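Local coordinates for putative immunoglobulin A1 protease (Bacteroides ovatus, PDB 3N6Z), which probably acts as a peptidase that cleaves immunoglobulin A1, a role that remains putative, at residues A[161-175]-A[194-208]. Residues are numbered along the deposited sequence; the frame is centred on the assembly and turned at random. Where two conformers were deposited one is given.
Sequences NGNKTGRIVNCYTTG and YDGQESYIKNCYSNA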
ATOM      1  N   ASN A 161       7.564 -19.407   8.738  1.00 17.42           N
ATOM      2  CA  ASN A 161       7.644 -18.612   9.939  1.00 15.49           C
ATOM      3  C   ASN A 161       6.710 -17.414   9.759  1.00 12.58           C
ATOM      4  O   ASN A 161       6.948 -16.550   8.903  1.00 12.72           O
ATOM      5  CB  ASN A 161       9.092 -18.166  10.083  1.00 17.30           C
ATOM      6  CG  ASN A 161       9.311 -17.135  11.149  1.00 20.30           C
ATOM      7  OD1 ASN A 161       8.426 -16.788  11.969  1.00 18.26           O
ATOM      8  ND2 ASN A 161      10.565 -16.635  11.171  1.00 23.93           N
ATOM      9  N   GLY A 162       5.681 -17.347  10.591  1.00 12.71           N
ATOM     10  CA  GLY A 162       4.665 -16.301  10.526  1.00 12.53           C
ATOM     11  C   GLY A 162       5.193 -14.901  10.721  1.00 10.77           C
ATOM     12  O   GLY A 162       4.526 -13.915  10.361  1.00 11.54           O
ATOM     13  N   ASN A 163       6.417 -14.782  11.257  1.00 10.54           N
ATOM     14  CA  ASN A 163       7.059 -13.476  11.362  1.00 10.26           C
ATOM     15  C   ASN A 163       7.402 -12.866  10.007  1.00  9.43           C
ATOM     16  O   ASN A 163       7.746 -11.684   9.941  1.00  9.68           O
ATOM     17  CB  ASN A 163       8.304 -13.563  12.234  1.00 10.60           C
ATOM     18  CG  ASN A 163       7.991 -13.834  13.694  1.00 12.56           C
ATOM     19  OD1 ASN A 163       6.869 -13.600  14.183  1.00 13.44           O
ATOM     20  ND2 ASN A 163       9.015 -14.286  14.417  1.00 16.64           N
ATOM     21  N   LYS A 164       7.242 -13.635   8.912  1.00  9.74           N
ATOM     22  CA  LYS A 164       7.460 -13.123   7.557  1.00  8.40           C
ATOM     23  C   LYS A 164       6.187 -12.600   6.882  1.00  9.22           C
ATOM     24  O   LYS A 164       6.263 -12.066   5.758  1.00  9.54           O
ATOM     25  CB  LYS A 164       8.148 -14.216   6.718  1.00 10.21           C
ATOM     26  CG  LYS A 164       9.479 -14.707   7.338  1.00 11.71           C
ATOM     27  CD  LYS A 164      10.429 -13.600   7.758  1.00 13.25           C
ATOM     28  CE  LYS A 164      11.784 -14.073   8.184  1.00 14.35           C
ATOM     29  NZ  LYS A 164      12.648 -12.952   8.726  1.00 13.76           N
ATOM     30  N   THR A 165       5.040 -12.688   7.554  1.00 10.09           N
ATOM     31  CA  THR A 165       3.830 -11.999   7.092  1.00  9.70           C
ATOM     32  C   THR A 165       3.978 -10.503   7.394  1.00  8.82           C
ATOM     33  O   THR A 165       4.840 -10.087   8.169  1.00  8.52           O
ATOM     34  CB  THR A 165       2.541 -12.555   7.792  1.00  9.64           C
ATOM     35  OG1 THR A 165       2.671 -12.359   9.220  1.00  9.44           O
ATOM     36  CG2 THR A 165       2.327 -14.048   7.488  1.00 10.23           C
ATOM     37  N   GLY A 166       3.148  -9.701   6.770  1.00  7.96           N
ATOM     38  CA  GLY A 166       3.182  -8.251   6.960  1.00  7.26           C
ATOM     39  C   GLY A 166       1.823  -7.612   6.947  1.00  7.72           C
ATOM     40  O   GLY A 166       0.941  -8.064   6.231  1.00  7.50           O
ATOM     41  N   ARG A 167       1.653  -6.552   7.751  1.00  7.42           N
ATOM     42  CA  ARG A 167       0.387  -5.852   7.874  1.00  7.27           C
ATOM     43  C   ARG A 167       0.615  -4.343   7.811  1.00  7.89           C
ATOM     44  O   ARG A 167       1.579  -3.824   8.409  1.00  7.75           O
ATOM     45  CB  ARG A 167      -0.279  -6.193   9.185  1.00  8.40           C
ATOM     46  CG  ARG A 167      -0.672  -7.668   9.283  1.00  8.39           C
ATOM     47  CD  ARG A 167      -0.781  -8.169  10.705  1.00  8.42           C
ATOM     48  NE  ARG A 167       0.534  -8.184  11.356  1.00  7.77           N
ATOM     49  CZ  ARG A 167       1.487  -9.098  11.138  1.00  7.87           C
ATOM     50  NH1 ARG A 167       1.265 -10.143  10.368  1.00 10.56           N
ATOM     51  NH2 ARG A 167       2.684  -8.943  11.699  1.00  8.96           N
ATOM     52  N   ILE A 168      -0.289  -3.660   7.118  1.00  8.17           N
ATOM     53  CA  ILE A 168      -0.327  -2.202   7.050  1.00  6.81           C
ATOM     54  C   ILE A 168      -1.711  -1.792   7.510  1.00  7.76           C
ATOM     55  O   ILE A 168      -2.725  -2.178   6.907  1.00  8.47           O
ATOM     56  CB  ILE A 168      -0.020  -1.656   5.637  1.00  6.89           C
ATOM     57  CG1 ILE A 168       1.429  -2.009   5.255  1.00  7.47           C
ATOM     58  CG2 ILE A 168      -0.272  -0.138   5.581  1.00  8.54           C
ATOM     59  CD1 ILE A 168       1.810  -1.656   3.804  1.00  9.39           C
ATOM     60  N   VAL A 169      -1.777  -0.982   8.574  1.00  7.20           N
ATOM     61  CA  VAL A 169      -3.029  -0.655   9.243  0.60  8.45           C
ATOM     62  C   VAL A 169      -3.064   0.862   9.573  1.00  7.32           C
ATOM     63  O   VAL A 169      -2.084   1.411  10.107  1.00  8.22           O
ATOM     64  CB  VAL A 169      -3.186  -1.531  10.517  0.60  8.67           C
ATOM     65  CG1 VAL A 169      -4.485  -1.244  11.218  0.60  8.41           C
ATOM     66  CG2 VAL A 169      -3.097  -3.026  10.150  0.60 12.64           C
ATOM     67  N   ASN A 170      -4.197   1.506   9.332  1.00  7.83           N
ATOM     68  CA  ASN A 170      -4.363   2.924   9.683  1.00  8.49           C
ATOM     69  C   ASN A 170      -3.296   3.791   9.007  1.00  7.61           C
ATOM     70  O   ASN A 170      -2.664   4.637   9.653  1.00  8.34           O
ATOM     71  CB  ASN A 170      -4.346   3.188  11.201  1.00  7.79           C
ATOM     72  CG  ASN A 170      -5.203   2.252  11.997  1.00 10.69           C
ATOM     73  OD1 ASN A 170      -6.236   1.747  11.558  1.00 10.85           O
ATOM     74  ND2 ASN A 170      -4.752   2.005  13.230  1.00 13.38           N
ATOM     75  N   CYS A 171      -3.081   3.559   7.713  1.00  7.61           N
ATOM     76  CA  CYS A 171      -2.103   4.312   6.950  1.00  8.12           C
ATOM     77  C   CYS A 171      -2.728   4.907   5.690  1.00  7.67           C
ATOM     78  O   CYS A 171      -3.771   4.452   5.229  1.00  8.02           O
ATOM     79  CB  CYS A 171      -0.897   3.444   6.556  1.00  8.41           C
ATOM     80  SG  CYS A 171       0.086   2.858   7.931  1.00  8.30           S
ATOM     81  N   TYR A 172      -2.049   5.875   5.094  1.00  7.49           N
ATOM     82  CA  TYR A 172      -2.479   6.422   3.826  1.00  7.40           C
ATOM     83  C   TYR A 172      -1.318   6.895   3.011  1.00  6.91           C
ATOM     84  O   TYR A 172      -0.222   7.147   3.541  1.00  8.57           O
ATOM     85  CB  TYR A 172      -3.517   7.529   4.018  1.00  7.37           C
ATOM     86  CG  TYR A 172      -3.013   8.901   4.448  1.00  8.17           C
ATOM     87  CD1 TYR A 172      -2.701   9.863   3.502  1.00  9.57           C
ATOM     88  CD2 TYR A 172      -2.979   9.260   5.792  1.00  8.84           C
ATOM     89  CE1 TYR A 172      -2.357  11.172   3.886  1.00  9.12           C
ATOM     90  CE2 TYR A 172      -2.610  10.558   6.191  1.00  7.82           C
ATOM     91  CZ  TYR A 172      -2.329  11.503   5.238  1.00  9.56           C
ATOM     92  OH  TYR A 172      -2.019  12.797   5.624  1.00 11.09           O
ATOM     93  N   THR A 173      -1.550   7.000   1.705  1.00  6.88           N
ATOM     94  CA  THR A 173      -0.584   7.551   0.772  1.00  7.38           C
ATOM     95  C   THR A 173      -1.214   8.506  -0.217  1.00  8.04           C
ATOM     96  O   THR A 173      -2.381   8.359  -0.623  1.00  8.33           O
ATOM     97  CB  THR A 173       0.187   6.475  -0.018  1.00  7.79           C
ATOM     98  OG1 THR A 173      -0.709   5.833  -0.916  1.00  8.16           O
ATOM     99  CG2 THR A 173       0.811   5.425   0.915  1.00  7.89           C
ATOM    100  N   THR A 174      -0.423   9.489  -0.593  1.00  8.38           N
ATOM    101  CA  THR A 174      -0.727  10.414  -1.705  1.00  8.49           C
ATOM    102  C   THR A 174       0.544  10.594  -2.512  1.00  9.31           C
ATOM    103  O   THR A 174       1.657  10.380  -2.010  1.00  8.84           O
ATOM    104  CB  THR A 174      -1.288  11.781  -1.224  1.00  9.00           C
ATOM    105  OG1 THR A 174      -0.220  12.705  -0.937  1.00  9.92           O
ATOM    106  CG2 THR A 174      -2.199  11.627   0.032  1.00 10.07           C
ATOM    107  N   GLY A 175       0.386  11.004  -3.778  1.00 10.07           N
ATOM    108  CA  GLY A 175       1.511  11.192  -4.683  1.00  9.49           C
ATOM    109  C   GLY A 175       1.412  10.320  -5.927  1.00  9.20           C
ATOM    110  O   GLY A 175       0.373  10.324  -6.588  1.00 11.25           O
ATOM    111  N   TYR A 194      -0.025 -17.609   7.172  1.00 12.20           N
ATOM    112  CA  TYR A 194       0.514 -18.922   7.545  1.00 12.60           C
ATOM    113  C   TYR A 194       1.097 -18.821   8.950  1.00 11.75           C
ATOM    114  O   TYR A 194       1.345 -17.739   9.462  1.00 12.19           O
ATOM    115  CB  TYR A 194       1.598 -19.386   6.544  1.00 12.58           C
ATOM    116  CG  TYR A 194       2.570 -18.290   6.164  1.00 12.63           C
ATOM    117  CD1 TYR A 194       3.660 -18.013   6.949  1.00 12.73           C
ATOM    118  CD2 TYR A 194       2.381 -17.533   5.021  1.00 11.80           C
ATOM    119  CE1 TYR A 194       4.543 -17.003   6.634  1.00 12.61           C
ATOM    120  CE2 TYR A 194       3.253 -16.498   4.693  1.00 10.74           C
ATOM    121  CZ  TYR A 194       4.354 -16.242   5.510  1.00 11.06           C
ATOM    122  OH  TYR A 194       5.223 -15.216   5.182  1.00 12.83           O
ATOM    123  N   ASP A 195       1.266 -19.978   9.593  1.00 13.19           N
ATOM    124  CA  ASP A 195       1.917 -20.098  10.891  1.00 13.06           C
ATOM    125  C   ASP A 195       1.342 -19.136  11.936  1.00 13.18           C
ATOM    126  O   ASP A 195       2.080 -18.513  12.695  1.00 15.98           O
ATOM    127  CB  ASP A 195       3.426 -19.947  10.738  1.00 13.81           C
ATOM    128  CG  ASP A 195       4.197 -20.269  11.998  1.00 16.23           C
ATOM    129  OD1 ASP A 195       3.873 -21.281  12.672  1.00 18.05           O
ATOM    130  OD2 ASP A 195       5.133 -19.511  12.333  1.00 15.54           O
ATOM    131  N   GLY A 196       0.006 -19.032  11.980  1.00 13.53           N
ATOM    132  CA  GLY A 196      -0.666 -18.255  13.001  1.00 14.70           C
ATOM    133  C   GLY A 196      -0.712 -16.749  12.817  1.00 13.76           C
ATOM    134  O   GLY A 196      -1.199 -16.042  13.708  1.00 16.42           O
ATOM    135  N   GLN A 197      -0.196 -16.259  11.689  1.00 12.00           N
ATOM    136  CA  GLN A 197      -0.195 -14.825  11.388  1.00 11.12           C
ATOM    137  C   GLN A 197      -0.775 -14.581  10.009  1.00 11.27           C
ATOM    138  O   GLN A 197      -0.889 -15.496   9.174  1.00 12.06           O
ATOM    139  CB  GLN A 197       1.224 -14.267  11.508  1.00 12.07           C
ATOM    140  CG  GLN A 197       1.782 -14.352  12.933  1.00 12.16           C
ATOM    141  CD  GLN A 197       3.066 -13.580  13.105  1.00 12.30           C
ATOM    142  OE1 GLN A 197       3.103 -12.383  12.814  1.00 12.99           O
ATOM    143  NE2 GLN A 197       4.122 -14.247  13.596  1.00 13.18           N
ATOM    144  N   GLU A 198      -1.176 -13.330   9.770  1.00 10.99           N
ATOM    145  CA  GLU A 198      -1.860 -12.988   8.536  1.00 10.29           C
ATOM    146  C   GLU A 198      -1.245 -11.771   7.889  1.00  9.67           C
ATOM    147  O   GLU A 198      -0.749 -10.888   8.593  1.00 10.63           O
ATOM    148  CB  GLU A 198      -3.288 -12.631   8.854  1.00 11.96           C
ATOM    149  CG  GLU A 198      -4.086 -13.716   9.554  1.00 13.71           C
ATOM    150  CD  GLU A 198      -5.510 -13.256   9.835  1.00 17.01           C
ATOM    151  OE1 GLU A 198      -5.740 -12.659  10.909  1.00 24.86           O
ATOM    152  OE2 GLU A 198      -6.368 -13.411   8.961  1.00 18.49           O
ATOM    153  N   SER A 199      -1.249 -11.734   6.560  1.00  8.25           N
ATOM    154  CA  SER A 199      -0.911 -10.518   5.818  1.00  8.62           C
ATOM    155  C   SER A 199      -2.187  -9.808   5.393  1.00  8.34           C
ATOM    156  O   SER A 199      -3.105 -10.439   4.830  1.00  9.07           O
ATOM    157  CB  SER A 199      -0.034 -10.791   4.604  1.00  8.52           C
ATOM    158  OG  SER A 199       1.227 -11.348   4.959  1.00  9.09           O
ATOM    159  N   TYR A 200      -2.256  -8.500   5.649  1.00  7.95           N
ATOM    160  CA  TYR A 200      -3.434  -7.732   5.320  1.00  7.76           C
ATOM    161  C   TYR A 200      -3.170  -6.239   5.299  1.00  8.16           C
ATOM    162  O   TYR A 200      -2.170  -5.745   5.860  1.00  7.34           O
ATOM    163  CB  TYR A 200      -4.603  -8.057   6.259  1.00  8.75           C
ATOM    164  CG  TYR A 200      -4.389  -7.852   7.733  1.00  8.51           C
ATOM    165  CD1 TYR A 200      -4.544  -6.598   8.313  1.00  9.23           C
ATOM    166  CD2 TYR A 200      -4.149  -8.943   8.578  1.00  9.61           C
ATOM    167  CE1 TYR A 200      -4.437  -6.427   9.674  1.00  9.58           C
ATOM    168  CE2 TYR A 200      -4.052  -8.790   9.959  1.00 10.08           C
ATOM    169  CZ  TYR A 200      -4.195  -7.527  10.498  1.00  9.29           C
ATOM    170  OH  TYR A 200      -4.095  -7.350  11.864  1.00 12.35           O
ATOM    171  N   ILE A 201      -4.076  -5.550   4.627  1.00  8.25           N
ATOM    172  CA  ILE A 201      -4.147  -4.090   4.602  1.00  6.70           C
ATOM    173  C   ILE A 201      -5.514  -3.710   5.143  1.00  6.72           C
ATOM    174  O   ILE A 201      -6.531  -4.170   4.631  1.00  8.26           O
ATOM    175  CB  ILE A 201      -3.926  -3.503   3.192  1.00  7.72           C
ATOM    176  CG1 ILE A 201      -2.638  -4.059   2.574  1.00  7.72           C
ATOM    177  CG2 ILE A 201      -3.914  -1.967   3.213  1.00  8.50           C
ATOM    178  CD1 ILE A 201      -2.406  -3.744   1.087  1.00  9.29           C
ATOM    179  N   LYS A 202      -5.550  -2.877   6.185  1.00  7.85           N
ATOM    180  CA  LYS A 202      -6.789  -2.557   6.883  0.60  7.40           C
ATOM    181  C   LYS A 202      -6.848  -1.083   7.266  1.00  7.34           C
ATOM    182  O   LYS A 202      -5.866  -0.557   7.801  1.00  8.51           O
ATOM    183  CB  LYS A 202      -6.898  -3.415   8.148  0.60  8.21           C
ATOM    184  CG  LYS A 202      -8.154  -3.151   9.004  0.60 11.11           C
ATOM    185  CD  LYS A 202      -8.228  -4.032  10.236  0.60 13.58           C
ATOM    186  CE  LYS A 202      -9.521  -3.767  10.994  0.60 18.66           C
ATOM    187  NZ  LYS A 202     -10.729  -4.072  10.154  0.60 22.54           N
ATOM    188  N   ASN A 203      -8.006  -0.443   7.060  1.00  7.80           N
ATOM    189  CA  ASN A 203      -8.207   0.939   7.450  1.00  7.81           C
ATOM    190  C   ASN A 203      -7.142   1.861   6.820  1.00  8.04           C
ATOM    191  O   ASN A 203      -6.464   2.627   7.509  1.00  9.13           O
ATOM    192  CB  ASN A 203      -8.274   1.096   8.984  1.00  8.78           C
ATOM    193  CG  ASN A 203      -9.674   0.827   9.535  1.00 12.50           C
ATOM    194  OD1 ASN A 203     -10.690   1.307   8.982  1.00 13.07           O
ATOM    195  ND2 ASN A 203      -9.733   0.039  10.594  1.00 16.28           N
ATOM    196  N   CYS A 204      -7.050   1.766   5.505  1.00  7.89           N
ATOM    197  CA  CYS A 204      -6.132   2.581   4.715  1.00  8.10           C
ATOM    198  C   CYS A 204      -6.817   3.239   3.550  1.00  7.48           C
ATOM    199  O   CYS A 204      -7.821   2.772   3.046  1.00  8.26           O
ATOM    200  CB  CYS A 204      -4.961   1.751   4.144  1.00  8.49           C
ATOM    201  SG  CYS A 204      -3.867   1.040   5.410  1.00  8.55           S
ATOM    202  N   TYR A 205      -6.283   4.359   3.108  1.00  8.01           N
ATOM    203  CA  TYR A 205      -6.703   4.954   1.846  1.00  8.24           C
ATOM    204  C   TYR A 205      -5.498   5.453   1.045  1.00  7.99           C
ATOM    205  O   TYR A 205      -4.387   5.622   1.567  1.00  7.91           O
ATOM    206  CB  TYR A 205      -7.726   6.093   2.058  1.00  9.84           C
ATOM    207  CG  TYR A 205      -7.194   7.371   2.658  1.00  8.95           C
ATOM    208  CD1 TYR A 205      -7.163   7.544   4.025  1.00  8.72           C
ATOM    209  CD2 TYR A 205      -6.750   8.422   1.859  1.00  9.56           C
ATOM    210  CE1 TYR A 205      -6.692   8.731   4.599  1.00  9.42           C
ATOM    211  CE2 TYR A 205      -6.312   9.629   2.410  1.00  9.58           C
ATOM    212  CZ  TYR A 205      -6.271   9.781   3.790  1.00  8.75           C
ATOM    213  OH  TYR A 205      -5.806  10.959   4.373  1.00 11.53           O
ATOM    214  N   SER A 206      -5.738   5.692  -0.235  1.00  8.09           N
ATOM    215  CA  SER A 206      -4.760   6.333  -1.080  1.00  8.05           C
ATOM    216  C   SER A 206      -5.409   7.258  -2.079  1.00  7.97           C
ATOM    217  O   SER A 206      -6.496   6.959  -2.591  1.00  9.23           O
ATOM    218  CB  SER A 206      -3.940   5.293  -1.828  1.00  9.61           C
ATOM    219  OG  SER A 206      -2.898   5.852  -2.606  1.00  9.64           O
ATOM    220  N   ASN A 207      -4.723   8.375  -2.344  0.50  8.99           N
ATOM    221  CA  ASN A 207      -4.998   9.278  -3.443  0.50 10.25           C
ATOM    222  C   ASN A 207      -3.822   9.343  -4.446  0.50 11.66           C
ATOM    223  O   ASN A 207      -3.723  10.265  -5.292  1.00 15.90           O
ATOM    224  CB  ASN A 207      -5.321  10.666  -2.881  0.50 11.14           C
ATOM    225  CG  ASN A 207      -5.695  11.634  -3.960  0.50 11.30           C
ATOM    226  OD1 ASN A 207      -6.186  11.224  -5.014  0.50 11.96           O
ATOM    227  ND2 ASN A 207      -5.453  12.914  -3.722  0.50 14.11           N
ATOM    228  N   ALA A 208      -2.915   8.379  -4.402  1.00 12.39           N
ATOM    229  CA  ALA A 208      -1.796   8.377  -5.342  1.00 13.10           C
ATOM    230  C   ALA A 208      -2.240   8.001  -6.741  1.00 12.87           C
ATOM    231  O   ALA A 208      -3.106   7.158  -6.875  1.00 12.96           O
ATOM    232  CB  ALA A 208      -0.743   7.394  -4.845  1.00 13.16           C
TER
HETATM  233  O   HOH W   1       4.795 -10.752  10.987  1.00  9.15           O
HETATM  234  O   HOH W   2      -7.463  -0.779  12.051  1.00 28.57           O
HETATM  235  O   HOH W   3      -1.939  12.417  -4.784  1.00 18.05           O
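Y172 and Y205 lie side by side and point the same way, their rings near parallel but slid apart. Y205 OH sits over the centre of the Y172 ring, 3.2 Å above its plane, while Y172 CB covers a face of the Y205 ring and T174 CG2 lies at the Y172 edge. Both tyrosines take a similar first torsion (chi1 78° and 71°), which swings the rings the same way; their hydroxyls bond E363 and S362 at the C-terminus. In the preceding strands of the same two coils, one face of the Y200 ring takes R167 CG in a CH-pi contact, 3.6 Å from the ring centroid, with E198 CB at the ring edge. Arginine suits this place because its methylenes pack on the ring while the bend at chi3 (-67°) turns the head to polar work: R167 NH1 donates, close to the guanidinium plane, to T165 OG1 and, at 2.8 Å, to E198 O, NH2 reaches a water shared with Q197 OE1, and NE pairs with D129. At the 161-165 end, T165 CG2 lies over the Y194 ring and N161 O meets its edge. G162 N donates to D195 OD2, glycine letting the two backbones come close here, and Q197 NE2 donates to N163 OD1 at 2.9 Å.

Between these ends the strands 166-169 and 200-202, then 172-174 and 204-206, run parallel and in register, as in successive coils of a beta-solenoid. At the corner N170 and N203 both have positive phi, which asparagine tolerates readily; a water bridges N170 OD1 and N203 ND2, while N170 ND2 bonds N132 OD1. C171 N donates to C204 SG, 3.5 Å away. In several places like residues face each other (Y, I, N, C), so backbone bonds fix the register and polar side chains tie down the loops.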